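PDB 1W23: phosphoserine aminotransferase from Bacillus alcalophilus, which catalyses the pyridoxal-phosphate-dependent, reversible transamination between 3-phosphohydroxypyruvate and phosphoserine in the second step of serine biosynthesis. Local coordinates for residues Thr148-Ile153 with Ser295-Thr300; Gly155-Asn160 with Ile177-Leu182; Ser126-Pro131 with Val286-Lys291; Phe7-Ser12 with Arg334-Asn339. One frame throughout, in Å; residues are numbered along the deposited sequence.

Contact 1. Residues Thr148-Ile153 with Ser295-Thr300. With PLP (pyridoxal-5'-phosphate), chain J.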
loop_
_atom_site.group_PDB
_atom_site.type_symbol
_atom_site.label_atom_id
_atom_site.label_comp_id
_atom_site.label_asym_id
_atom_site.label_seq_id
_atom_site.Cartn_x
_atom_site.Cartn_y
_atom_site.Cartn_z
ATOM N N THR A 148 4.171 5.863 21.990
ATOM C CA THR A 148 3.826 6.641 20.813
ATOM C C THR A 148 4.648 7.930 20.920
ATOM O O THR A 148 4.405 8.748 21.839
ATOM C CB THR A 148 2.337 6.967 20.768
ATOM O OG1 THR A 148 1.579 5.766 21.014
ATOM C CG2 THR A 148 1.969 7.610 19.450
ATOM N N SER A 149 5.683 8.088 20.097
ATOM C CA SER A 149 6.630 9.206 20.327
ATOM C C SER A 149 6.023 10.577 20.170
ATOM O O SER A 149 6.336 11.491 20.929
ATOM C CB SER A 149 7.831 9.037 19.371
ATOM O OG SER A 149 7.385 8.952 18.040
ATOM N N ASN A 150 5.118 10.726 19.201
ATOM C CA ASN A 150 4.444 11.976 18.908
ATOM C C ASN A 150 2.947 11.643 18.795
ATOM O O ASN A 150 2.525 10.814 17.972
ATOM C CB ASN A 150 5.025 12.632 17.638
ATOM C CG ASN A 150 4.454 14.042 17.443
ATOM O OD1 ASN A 150 4.963 14.981 18.103
ATOM N ND2 ASN A 150 3.430 14.151 16.611
ATOM N N ASN A 151 2.185 12.267 19.670
ATOM C CA ASN A 151 0.757 11.998 19.800
ATOM C C ASN A 151 0.013 12.988 18.916
ATOM O O ASN A 151 -0.305 14.125 19.294
ATOM C CB ASN A 151 0.336 12.114 21.260
ATOM C CG ASN A 151 1.205 11.164 22.075
ATOM O OD1 ASN A 151 0.980 9.953 22.040
ATOM N ND2 ASN A 151 2.173 11.696 22.787
ATOM N N THR A 152 -0.205 12.549 17.666
ATOM C CA THR A 152 -0.572 13.436 16.551
ATOM C C THR A 152 -1.832 14.238 16.832
ATOM O O THR A 152 -1.968 15.377 16.349
ATOM C CB THR A 152 -0.788 12.550 15.279
ATOM O OG1 THR A 152 0.183 11.490 15.329
ATOM C CG2 THR A 152 -0.631 13.354 13.995
ATOM N N ILE A 153 -2.808 13.616 17.514
ATOM C CA ILE A 153 -4.093 14.274 17.776
ATOM C C ILE A 153 -4.037 15.298 18.870
ATOM O O ILE A 153 -4.742 16.328 18.848
ATOM C CB ILE A 153 -5.185 13.200 18.023
ATOM C CG1 ILE A 153 -5.496 12.501 16.688
ATOM C CG2 ILE A 153 -6.426 13.784 18.681
ATOM C CD1 ILE A 153 -6.237 11.186 16.770
ATOM N N SER A 295 4.642 19.310 21.166
ATOM C CA SER A 295 5.126 18.696 19.956
ATOM C C SER A 295 5.707 19.742 19.008
ATOM O O SER A 295 5.195 20.844 18.830
ATOM C CB SER A 295 3.947 17.998 19.266
ATOM O OG SER A 295 4.320 17.492 17.971
ATOM N N LEU A 296 6.794 19.357 18.326
ATOM C CA LEU A 296 7.373 20.107 17.216
ATOM C C LEU A 296 6.697 19.825 15.896
ATOM O O LEU A 296 7.005 20.491 14.905
ATOM C CB LEU A 296 8.881 19.821 17.141
ATOM C CG LEU A 296 9.666 20.290 18.362
ATOM C CD1 LEU A 296 11.101 19.780 18.262
ATOM C CD2 LEU A 296 9.641 21.804 18.502
ATOM N N MET A 297 5.813 18.826 15.844
ATOM C CA MET A 297 5.185 18.321 14.628
ATOM C C MET A 297 3.695 18.683 14.476
ATOM O O MET A 297 3.244 18.901 13.354
ATOM C CB MET A 297 5.342 16.785 14.592
ATOM C CG MET A 297 6.773 16.319 14.466
ATOM S SD MET A 297 7.529 16.482 12.825
ATOM C CE MET A 297 8.498 17.993 12.951
ATOM N N ASN A 298 2.951 18.716 15.599
ATOM C CA ASN A 298 1.536 19.024 15.571
ATOM C C ASN A 298 1.221 19.994 16.697
ATOM O O ASN A 298 1.372 19.652 17.842
ATOM C CB ASN A 298 0.647 17.772 15.717
ATOM C CG ASN A 298 0.989 16.696 14.709
ATOM O OD1 ASN A 298 1.760 15.774 15.045
ATOM N ND2 ASN A 298 0.410 16.717 13.513
ATOM N N VAL A 299 0.807 21.226 16.335
ATOM C CA VAL A 299 0.528 22.272 17.321
ATOM C C VAL A 299 -0.976 22.378 17.500
ATOM O O VAL A 299 -1.707 22.788 16.580
ATOM C CB VAL A 299 1.125 23.622 16.885
ATOM C CG1 VAL A 299 0.806 24.665 17.940
ATOM C CG2 VAL A 299 2.611 23.538 16.605
ATOM N N THR A 300 -1.446 22.003 18.682
ATOM C CA THR A 300 -2.884 21.940 18.965
ATOM C C THR A 300 -3.312 23.104 19.850
ATOM O O THR A 300 -2.656 23.424 20.870
ATOM C CB THR A 300 -3.237 20.582 19.589
ATOM O OG1 THR A 300 -2.394 20.385 20.719
ATOM C CG2 THR A 300 -3.077 19.452 18.579
HETATM N N1 PLP J . -0.074 6.338 14.605
HETATM C C2 PLP J . 0.112 7.709 14.565
HETATM C C2A PLP J . 0.955 8.299 15.634
HETATM C C3 PLP J . -0.469 8.454 13.551
HETATM O O3 PLP J . -0.272 9.752 13.500
HETATM C C4 PLP J . -1.283 7.798 12.556
HETATM C C4A PLP J . -1.841 8.604 11.437
HETATM C C5 PLP J . -1.433 6.403 12.629
HETATM C C6 PLP J . -0.841 5.711 13.672
HETATM C C5A PLP J . -2.281 5.629 11.661
HETATM O O4P PLP J . -1.515 5.436 10.415
HETATM P P PLP J . -2.234 4.690 9.153
HETATM O O1P PLP J . -3.400 5.543 8.760
HETATM O O2P PLP J . -2.664 3.315 9.641
HETATM O O3P PLP J . -1.086 4.624 8.159
#
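Two torsions bring the amides of Asn150 and Asn298 together: Asn150 carries CG opposite its backbone N (chi1 -172°), while Asn298 turns CG opposite its carbonyl carbon (chi1 -53°). The two flat groups cross with their planes 33° apart. Asn150 ND2 gives a hydrogen to Asn298 OD1 at 2.8 Å; the acceptor lies in the Asn150 amide plane, but the N-H is bent. The other end of the Asn150 amide is held as well, because Ser295 OG donates to Asn150 OD1 at 2.6 Å, in the carbonyl plane and on a lone pair. The same hydroxyl accepts from the backbone N of Met297 (2.9 Å to Ser295 OG) and of Asn298, making an ST turn and ST motif, and Ser175 OG is a second partner of Asn150 ND2. With both ends bonded, the amide can hardly rotate. On the cofactor side, Thr152 CG2 lies 3.6 Å from Asn298 ND2, and Thr152 OG1 meets PLP O3 at 2.6 Å, a hydrogen bond in which either may be the donor. The buried network thus ties strand 298-302 to the loop that holds the phenolic oxygen of the cofactor, part of the pyridoxal-phosphate site of a class-V aminotransferase.

Contact 2. Residues Gly155-Asn160 with Ile177-Leu182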
loop_
_atom_site.group_PDB
_atom_site.type_symbol
_atom_site.label_atom_id
_atom_site.label_comp_id
_atom_site.label_asym_id
_atom_site.label_seq_id
_atom_site.Cartn_x
_atom_site.Cartn_y
_atom_site.Cartn_z
ATOM N N GLY A 155 -1.009 16.739 20.158
ATOM C CA GLY A 155 0.067 17.733 20.046
ATOM C C GLY A 155 1.108 17.649 21.138
ATOM O O GLY A 155 1.700 18.683 21.503
ATOM N N THR A 156 1.391 16.463 21.643
ATOM C CA THR A 156 2.430 16.230 22.636
ATOM C C THR A 156 3.482 15.271 22.077
ATOM O O THR A 156 3.199 14.501 21.148
ATOM C CB THR A 156 1.841 15.642 23.939
ATOM O OG1 THR A 156 1.293 14.373 23.587
ATOM C CG2 THR A 156 0.800 16.533 24.572
ATOM N N GLN A 157 4.686 15.315 22.656
ATOM C CA GLN A 157 5.802 14.553 22.109
ATOM C C GLN A 157 6.816 14.245 23.191
ATOM O O GLN A 157 7.131 15.106 24.034
ATOM C CB GLN A 157 6.464 15.414 21.003
ATOM C CG GLN A 157 7.596 14.802 20.249
ATOM C CD GLN A 157 8.165 15.724 19.200
ATOM O OE1 GLN A 157 8.063 16.967 19.307
ATOM N NE2 GLN A 157 8.780 15.144 18.136
ATOM N N TYR A 158 7.358 13.040 23.146
ATOM C CA TYR A 158 8.495 12.656 23.977
ATOM C C TYR A 158 9.692 13.548 23.678
ATOM O O TYR A 158 10.078 13.720 22.518
ATOM C CB TYR A 158 8.869 11.203 23.744
ATOM C CG TYR A 158 7.979 10.173 24.425
ATOM C CD1 TYR A 158 6.676 9.936 23.998
ATOM C CD2 TYR A 158 8.456 9.401 25.481
ATOM C CE1 TYR A 158 5.873 8.980 24.612
ATOM C CE2 TYR A 158 7.667 8.460 26.085
ATOM C CZ TYR A 158 6.376 8.240 25.667
ATOM O OH TYR A 158 5.606 7.286 26.308
ATOM N N GLN A 159 10.335 14.059 24.742
ATOM C CA GLN A 159 11.563 14.844 24.597
ATOM C C GLN A 159 12.770 13.951 24.512
ATOM O O GLN A 159 13.793 14.413 23.967
ATOM C CB GLN A 159 11.743 15.789 25.809
ATOM C CG GLN A 159 10.548 16.714 25.930
ATOM C CD GLN A 159 10.301 17.461 24.632
ATOM O OE1 GLN A 159 11.200 18.254 24.247
ATOM N NE2 GLN A 159 9.184 17.200 23.953
ATOM N N ASN A 160 12.699 12.790 25.062
ATOM C CA ASN A 160 13.764 11.773 25.114
ATOM C C ASN A 160 13.045 10.476 25.445
ATOM O O ASN A 160 11.794 10.486 25.595
ATOM C CB ASN A 160 14.865 12.153 26.095
ATOM C CG ASN A 160 14.250 12.649 27.383
ATOM O OD1 ASN A 160 13.464 11.911 27.975
ATOM N ND2 ASN A 160 14.583 13.864 27.795
ATOM N N ILE A 177 9.040 10.593 13.031
ATOM C CA ILE A 177 10.281 9.907 12.595
ATOM C C ILE A 177 11.098 10.824 11.673
ATOM O O ILE A 177 10.597 11.463 10.774
ATOM C CB ILE A 177 9.945 8.591 11.884
ATOM C CG1 ILE A 177 11.189 7.763 11.623
ATOM C CG2 ILE A 177 9.076 8.808 10.632
ATOM C CD1 ILE A 177 10.945 6.315 11.238
ATOM N N LEU A 178 12.399 10.831 11.928
ATOM C CA LEU A 178 13.356 11.602 11.097
ATOM C C LEU A 178 13.035 13.079 11.031
ATOM O O LEU A 178 13.334 13.779 10.082
ATOM C CB LEU A 178 13.542 10.963 9.718
ATOM C CG LEU A 178 14.737 11.363 8.890
ATOM C CD1 LEU A 178 15.995 11.676 9.635
ATOM C CD2 LEU A 178 14.977 10.309 7.788
ATOM N N SER A 179 12.543 13.586 12.191
ATOM C CA SER A 179 12.432 15.027 12.427
ATOM C C SER A 179 13.568 15.582 13.295
ATOM O O SER A 179 13.612 16.784 13.533
ATOM C CB SER A 179 11.102 15.346 13.095
ATOM O OG SER A 179 10.998 14.744 14.371
ATOM N N ARG A 180 14.423 14.685 13.744
ATOM C CA ARG A 180 15.500 14.957 14.697
ATOM C C ARG A 180 16.372 13.734 14.779
ATOM O O ARG A 180 15.958 12.640 14.397
ATOM C CB ARG A 180 14.925 15.333 16.076
ATOM C CG ARG A 180 13.929 14.315 16.612
ATOM C CD ARG A 180 13.238 14.831 17.871
ATOM N NE ARG A 180 12.250 13.809 18.286
ATOM C CZ ARG A 180 11.655 13.801 19.482
ATOM N NH1 ARG A 180 11.871 14.760 20.399
ATOM N NH2 ARG A 180 10.814 12.791 19.796
ATOM N N PRO A 181 17.575 13.866 15.348
ATOM C CA PRO A 181 18.385 12.656 15.578
ATOM C C PRO A 181 17.701 11.695 16.536
ATOM O O PRO A 181 16.931 12.105 17.403
ATOM C CB PRO A 181 19.702 13.219 16.157
ATOM C CG PRO A 181 19.752 14.633 15.635
ATOM C CD PRO A 181 18.284 15.080 15.746
ATOM N N LEU A 182 18.050 10.424 16.399
ATOM C CA LEU A 182 17.505 9.350 17.208
ATOM C C LEU A 182 18.594 8.356 17.556
ATOM O O LEU A 182 19.304 7.973 16.649
ATOM C CB LEU A 182 16.407 8.722 16.351
ATOM C CG LEU A 182 15.566 7.609 16.908
ATOM C CD1 LEU A 182 14.811 7.999 18.144
ATOM C CD2 LEU A 182 14.542 7.126 15.855
HETATM O O HOH W 1 10.234 16.717 16.143
#
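Close to the cofactor pocket, the short strand 156-157 and the turn after it face the loop that leads from strand 169-172 to strand 189-193, and one arginine spans the gap. The backbones stay well apart, so long side chains must bridge the gap, one of them to a backbone carbonyl. Arg180 starts with CG between its backbone N and carbonyl carbon (chi1 53°) and then runs extended to NE, which delivers the guanidinium end-on to the main chain opposite. NH1 and NH2 of Arg180 both donate to Tyr158 O, each at 3.0 Å, and the oxygen sits in the guanidinium plane. Gln157, extended and coming from the other direction, sets its NE2 over one face of the same group: Gln157 NE2 is 3.4 Å from Arg180 CZ, above the centre of the guanidinium, with the amide and guanidinium planes 33° apart. A water joins the segments beside this pair, accepting from Gln157 NE2 at 2.9 Å and donating to Ser179 OG at 2.8 Å. Asp176, just before the loop segment, ties the cluster together: its carboxylate forms a salt bridge with Arg180 NH2 and accepts from Gln157 NE2, while its backbone O bonds Ser179 OG. The other end of the Gln157 amide, OE1, takes the N-H of Leu296. Gripped at its edge and covered on a face, the guanidinium has little freedom to turn, and its positive charge is probably balanced by Asp176; the Tyr158 carbonyl, which accepts from both NH1 and NH2, probably adds to that balance.

Contact 3. Residues Ser126-Pro131 with Val286-Lys291; sequences SYQSIP and VGHAEK
Gln128, His288 and Glu290 bury most of the surface here. Gln128 lays its CG over one face of the His288 imidazole, a CH-pi contact with CG 4.1 Å from the ring centroid, and the two side chains cross at about a right angle. At its edge the ring has a polar partner: His288 NE2 donates to Ser126 O at 2.7 Å, and the acceptor lies exactly in the ring plane, although the N-H is bent (136°). A second, weak bond runs from the same nitrogen to Tyr127 O. His288 reaches these carbonyls with CG opposite its backbone N (chi1 178°). Two residues on from His288 and from Ser126 the main chains pair directly, Glu290 N giving its hydrogen to Gln128 O at 2.9 Å. The extended Glu290 side chain then runs alongside Ser129 of the other segment, bringing Glu290 OE1 3.4 Å from Ser129 CB. Gln128 NE2 turns back to Asn125 O within its own loop. At the surface of the chain, the contact joins the loop between strands 115-121 and 142-148 to the end of strand 286-287, an edge strand paired with 298-302; the ring of Tyr154 meets both Tyr127 and His288, and Thr156 of strand 156-157 packs on Ala289.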
loop_
_atom_site.group_PDB
_atom_site.type_symbol
_atom_site.label_atom_id
_atom_site.label_comp_id
_atom_site.label_asym_id
_atom_site.label_seq_id
_atom_site.Cartn_x
_atom_site.Cartn_y
_atom_site.Cartn_z
ATOM N N SER A 126 -6.708 14.286 29.891
ATOM C CA SER A 126 -6.887 14.581 28.488
ATOM C C SER A 126 -5.571 14.702 27.759
ATOM O O SER A 126 -5.452 15.495 26.818
ATOM C CB SER A 126 -7.770 15.845 28.229
ATOM O OG SER A 126 -9.060 15.607 28.862
ATOM N N TYR A 127 -4.596 13.913 28.149
ATOM C CA TYR A 127 -3.380 13.769 27.335
ATOM C C TYR A 127 -2.690 15.115 27.065
ATOM O O TYR A 127 -2.325 15.433 25.934
ATOM C CB TYR A 127 -3.700 13.012 26.057
ATOM C CG TYR A 127 -4.142 11.568 26.227
ATOM C CD1 TYR A 127 -5.330 11.095 25.666
ATOM C CD2 TYR A 127 -3.350 10.649 26.911
ATOM C CE1 TYR A 127 -5.742 9.783 25.789
ATOM C CE2 TYR A 127 -3.726 9.306 27.008
ATOM C CZ TYR A 127 -4.933 8.876 26.448
ATOM O OH TYR A 127 -5.247 7.549 26.583
ATOM N N GLN A 128 -2.499 15.887 28.138
ATOM C CA GLN A 128 -1.794 17.171 28.014
ATOM C C GLN A 128 -0.301 17.021 28.133
ATOM O O GLN A 128 0.436 17.995 27.906
ATOM C CB GLN A 128 -2.270 18.157 29.080
ATOM C CG GLN A 128 -3.716 18.550 28.922
ATOM C CD GLN A 128 -4.213 19.426 30.062
ATOM O OE1 GLN A 128 -3.685 20.511 30.272
ATOM N NE2 GLN A 128 -5.247 19.018 30.739
ATOM N N SER A 129 0.228 15.868 28.519
ATOM C CA SER A 129 1.655 15.685 28.795
ATOM C C SER A 129 2.085 14.239 28.597
ATOM O O SER A 129 1.303 13.305 28.535
ATOM C CB SER A 129 1.968 16.102 30.232
ATOM O OG SER A 129 1.416 15.236 31.190
ATOM N N ILE A 130 3.412 14.093 28.558
ATOM C CA ILE A 130 4.033 12.764 28.631
ATOM C C ILE A 130 4.272 12.419 30.072
ATOM O O ILE A 130 4.815 13.275 30.815
ATOM C CB ILE A 130 5.353 12.789 27.852
ATOM C CG1 ILE A 130 5.211 13.349 26.410
ATOM C CG2 ILE A 130 6.048 11.427 27.860
ATOM C CD1 ILE A 130 4.178 12.641 25.558
ATOM N N PRO A 131 3.909 11.238 30.576
ATOM C CA PRO A 131 4.195 10.894 31.997
ATOM C C PRO A 131 5.671 10.794 32.224
ATOM O O PRO A 131 6.497 10.447 31.378
ATOM C CB PRO A 131 3.513 9.537 32.164
ATOM C CG PRO A 131 3.389 9.000 30.803
ATOM C CD PRO A 131 3.230 10.151 29.862
ATOM N N VAL A 286 -5.071 29.230 23.228
ATOM C CA VAL A 286 -4.651 28.395 24.327
ATOM C C VAL A 286 -4.192 27.051 23.773
ATOM O O VAL A 286 -4.974 26.299 23.141
ATOM C CB VAL A 286 -5.745 28.174 25.364
ATOM C CG1 VAL A 286 -5.285 27.253 26.462
ATOM C CG2 VAL A 286 -6.218 29.512 25.913
ATOM N N GLY A 287 -2.898 26.730 23.981
ATOM C CA GLY A 287 -2.409 25.420 23.538
ATOM C C GLY A 287 -2.967 24.321 24.419
ATOM O O GLY A 287 -3.116 24.475 25.648
ATOM N N HIS A 288 -3.196 23.162 23.821
ATOM C CA HIS A 288 -3.625 21.975 24.575
ATOM C C HIS A 288 -2.508 21.403 25.447
ATOM O O HIS A 288 -2.733 20.986 26.585
ATOM C CB HIS A 288 -4.167 20.908 23.606
ATOM C CG HIS A 288 -4.560 19.665 24.341
ATOM N ND1 HIS A 288 -5.707 19.593 25.067
ATOM C CD2 HIS A 288 -3.940 18.454 24.522
ATOM C CE1 HIS A 288 -5.818 18.394 25.668
ATOM N NE2 HIS A 288 -4.754 17.711 25.382
ATOM N N ALA A 289 -1.319 21.312 24.863
ATOM C CA ALA A 289 -0.195 20.649 25.540
ATOM C C ALA A 289 0.418 21.486 26.656
ATOM O O ALA A 289 0.550 22.695 26.558
ATOM C CB ALA A 289 0.901 20.363 24.560
ATOM N N GLU A 290 0.832 20.813 27.741
ATOM C CA GLU A 290 1.705 21.420 28.699
ATOM C C GLU A 290 2.999 21.826 27.999
ATOM O O GLU A 290 3.476 21.123 27.079
ATOM C CB GLU A 290 2.042 20.450 29.821
ATOM C CG GLU A 290 0.892 20.160 30.763
ATOM C CD GLU A 290 1.321 19.352 31.956
ATOM O OE1 GLU A 290 2.519 18.951 32.057
ATOM O OE2 GLU A 290 0.441 19.058 32.823
ATOM N N LYS A 291 3.600 22.952 28.408
ATOM C CA LYS A 291 4.761 23.450 27.671
ATOM C C LYS A 291 5.889 22.430 27.574
ATOM O O LYS A 291 6.531 22.319 26.486
ATOM C CB LYS A 291 5.269 24.752 28.332
ATOM C CG LYS A 291 4.395 25.972 27.898
ATOM C CD LYS A 291 4.993 27.235 28.487
ATOM C CE LYS A 291 4.021 28.387 28.158
ATOM N NZ LYS A 291 4.602 29.689 28.613
HETATM O O HOH W 2 -1.995 22.117 29.100
#

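Contact 4. Residues Phe7-Ser12 with Arg334-Asn339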
loop_
_atom_site.group_PDB
_atom_site.type_symbol
_atom_site.label_atom_id
_atom_site.label_comp_id
_atom_site.label_asym_id
_atom_site.label_seq_id
_atom_site.Cartn_x
_atom_site.Cartn_y
_atom_site.Cartn_z
ATOM N N PHE A 7 -1.098 22.706 5.805
ATOM C CA PHE A 7 -0.964 22.207 7.171
ATOM C C PHE A 7 -1.695 20.883 7.373
ATOM O O PHE A 7 -2.036 20.511 8.497
ATOM C CB PHE A 7 -1.467 23.258 8.167
ATOM C CG PHE A 7 -0.572 24.465 8.310
ATOM C CD1 PHE A 7 -0.766 25.617 7.584
ATOM C CD2 PHE A 7 0.507 24.453 9.192
ATOM C CE1 PHE A 7 0.052 26.715 7.737
ATOM C CE2 PHE A 7 1.324 25.558 9.358
ATOM C CZ PHE A 7 1.101 26.688 8.617
ATOM N N ASN A 8 -1.862 20.114 6.307
ATOM C CA ASN A 8 -2.518 18.811 6.425
ATOM C C ASN A 8 -1.768 17.873 7.367
ATOM O O ASN A 8 -0.523 17.830 7.420
ATOM C CB ASN A 8 -2.617 18.149 5.029
ATOM C CG ASN A 8 -3.816 18.606 4.257
ATOM O OD1 ASN A 8 -4.845 18.970 4.833
ATOM N ND2 ASN A 8 -3.727 18.562 2.933
ATOM N N ALA A 9 -2.563 17.083 8.112
ATOM C CA ALA A 9 -2.064 16.218 9.177
ATOM C C ALA A 9 -1.619 14.835 8.711
ATOM O O ALA A 9 -1.070 14.109 9.518
ATOM C CB ALA A 9 -3.129 16.075 10.270
ATOM N N GLY A 10 -1.910 14.455 7.480
ATOM C CA GLY A 10 -1.520 13.134 7.019
ATOM C C GLY A 10 -2.508 12.592 6.015
ATOM O O GLY A 10 -3.726 12.452 6.358
ATOM N N PRO A 11 -2.125 12.257 4.783
ATOM C CA PRO A 11 -0.919 12.693 4.119
ATOM C C PRO A 11 -0.771 14.234 4.170
ATOM O O PRO A 11 -1.652 14.932 4.661
ATOM C CB PRO A 11 -1.087 12.168 2.684
ATOM C CG PRO A 11 -2.020 11.035 2.845
ATOM C CD PRO A 11 -3.036 11.528 3.859
ATOM N N SER A 12 0.389 14.686 3.785
ATOM C CA SER A 12 0.852 16.017 4.132
ATOM C C SER A 12 1.788 16.574 3.089
ATOM O O SER A 12 2.099 15.948 2.064
ATOM C CB SER A 12 1.537 15.969 5.497
ATOM O OG SER A 12 2.611 15.078 5.505
ATOM N N ARG A 334 -5.422 22.444 14.733
ATOM C CA ARG A 334 -4.178 21.674 14.715
ATOM C C ARG A 334 -3.378 22.128 13.512
ATOM O O ARG A 334 -3.785 21.937 12.383
ATOM C CB ARG A 334 -4.436 20.172 14.626
ATOM C CG ARG A 334 -3.153 19.356 14.572
ATOM C CD ARG A 334 -3.400 17.860 14.710
ATOM N NE ARG A 334 -4.331 17.359 13.694
ATOM C CZ ARG A 334 -4.577 16.066 13.516
ATOM N NH1 ARG A 334 -3.975 15.147 14.243
ATOM N NH2 ARG A 334 -5.483 15.714 12.567
ATOM N N ALA A 335 -2.210 22.748 13.782
ATOM C CA ALA A 335 -1.278 23.139 12.728
ATOM C C ALA A 335 -0.204 22.033 12.631
ATOM O O ALA A 335 0.645 21.923 13.539
ATOM C CB ALA A 335 -0.627 24.492 13.022
ATOM N N SER A 336 -0.257 21.209 11.596
ATOM C CA SER A 336 0.738 20.157 11.390
ATOM C C SER A 336 1.888 20.754 10.597
ATOM O O SER A 336 1.698 21.337 9.538
ATOM C CB SER A 336 0.116 18.960 10.711
ATOM O OG SER A 336 -0.899 18.373 11.517
ATOM N N ILE A 337 3.085 20.653 11.193
ATOM C CA ILE A 337 4.303 21.315 10.760
ATOM C C ILE A 337 5.450 20.314 10.626
ATOM O O ILE A 337 6.541 20.460 11.129
ATOM C CB ILE A 337 4.637 22.511 11.693
ATOM C CG1 ILE A 337 4.666 22.131 13.170
ATOM C CG2 ILE A 337 3.679 23.653 11.428
ATOM C CD1 ILE A 337 5.247 23.232 14.061
ATOM N N TYR A 338 5.161 19.229 9.895
ATOM C CA TYR A 338 6.128 18.206 9.568
ATOM C C TYR A 338 7.303 18.772 8.808
ATOM O O TYR A 338 7.290 19.937 8.380
ATOM C CB TYR A 338 5.415 17.128 8.736
ATOM C CG TYR A 338 4.211 16.520 9.429
ATOM C CD1 TYR A 338 2.981 16.470 8.795
ATOM C CD2 TYR A 338 4.259 15.985 10.688
ATOM C CE1 TYR A 338 1.883 15.921 9.378
ATOM C CE2 TYR A 338 3.173 15.412 11.290
ATOM C CZ TYR A 338 1.972 15.364 10.628
ATOM O OH TYR A 338 0.875 14.804 11.280
ATOM N N ASN A 339 8.319 17.953 8.579
ATOM C CA ASN A 339 9.601 18.418 8.016
ATOM C C ASN A 339 9.434 19.335 6.794
ATOM O O ASN A 339 10.134 20.347 6.707
ATOM C CB ASN A 339 10.393 17.213 7.542
ATOM C CG ASN A 339 11.038 16.370 8.630
ATOM O OD1 ASN A 339 11.038 16.725 9.805
ATOM N ND2 ASN A 339 11.623 15.236 8.232
HETATM O O HOH W 3 -3.198 19.713 10.849
#
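Ser336 OG and Phe7 O are joined through one water, 2.7 Å from each, and Asn298 ND2 of the adjacent strand is a second partner of the Ser336 hydroxyl. The same water lies 2.8 Å from Arg334 O, so it bridges the N-terminal loop to strand 333-336, an outer strand of the three-stranded antiparallel sheet. Ser336 holds OG opposite its carbonyl carbon (chi1 -63°), which sets the hydroxyl against CA and CB of Ala9. The Ala9 methyl covers one face of the Arg334 guanidinium, toward its rim; the arginine, bent at chi3, sends NH1 on to Thr152 O. On the apolar side, Ile337 CG2 meets the Phe7 ring at its edge, 3.7 Å from Phe7 CE2, and helix 343-359 packs against Phe7 through Ala345 and Leu349. From the other segment Tyr338 touches both Thr152 and Lys196, the lysine that forms the Schiff base in the enzyme but is not attached here. Asn8 ND2 bonds Glu38 O of the second subunit, which places this loop at the dimer interface. Tyr338 OH donates to Ala9 O at 2.7 Å, reaching it from 34° outside the carbonyl plane, and Asn298 ND2 is a further partner of this hydroxyl.

In the fold
Contact 1 lies in the middle of the set, its centre about 9 to 10 Å from those of the other three; the centres of contacts 3 and 4 are about 19 Å apart, and these two do not touch. Contacts 1, 3 and 4 share the antiparallel sheet 286-287, 298-302 and 333-336, with contact 1 on its central strand and contacts 3 and 4 on the outer two. Contacts 1 and 2 instead share the hairpin of strands 150-151 and 156-157. Along the chain contact 4 joins a segment near the N terminus to one shortly before the last helix and encloses the rest, contact 2 is nested inside contact 1, and contacts 1 and 3 interlock. Together they fasten the C-terminal sheet to loops around the cofactor.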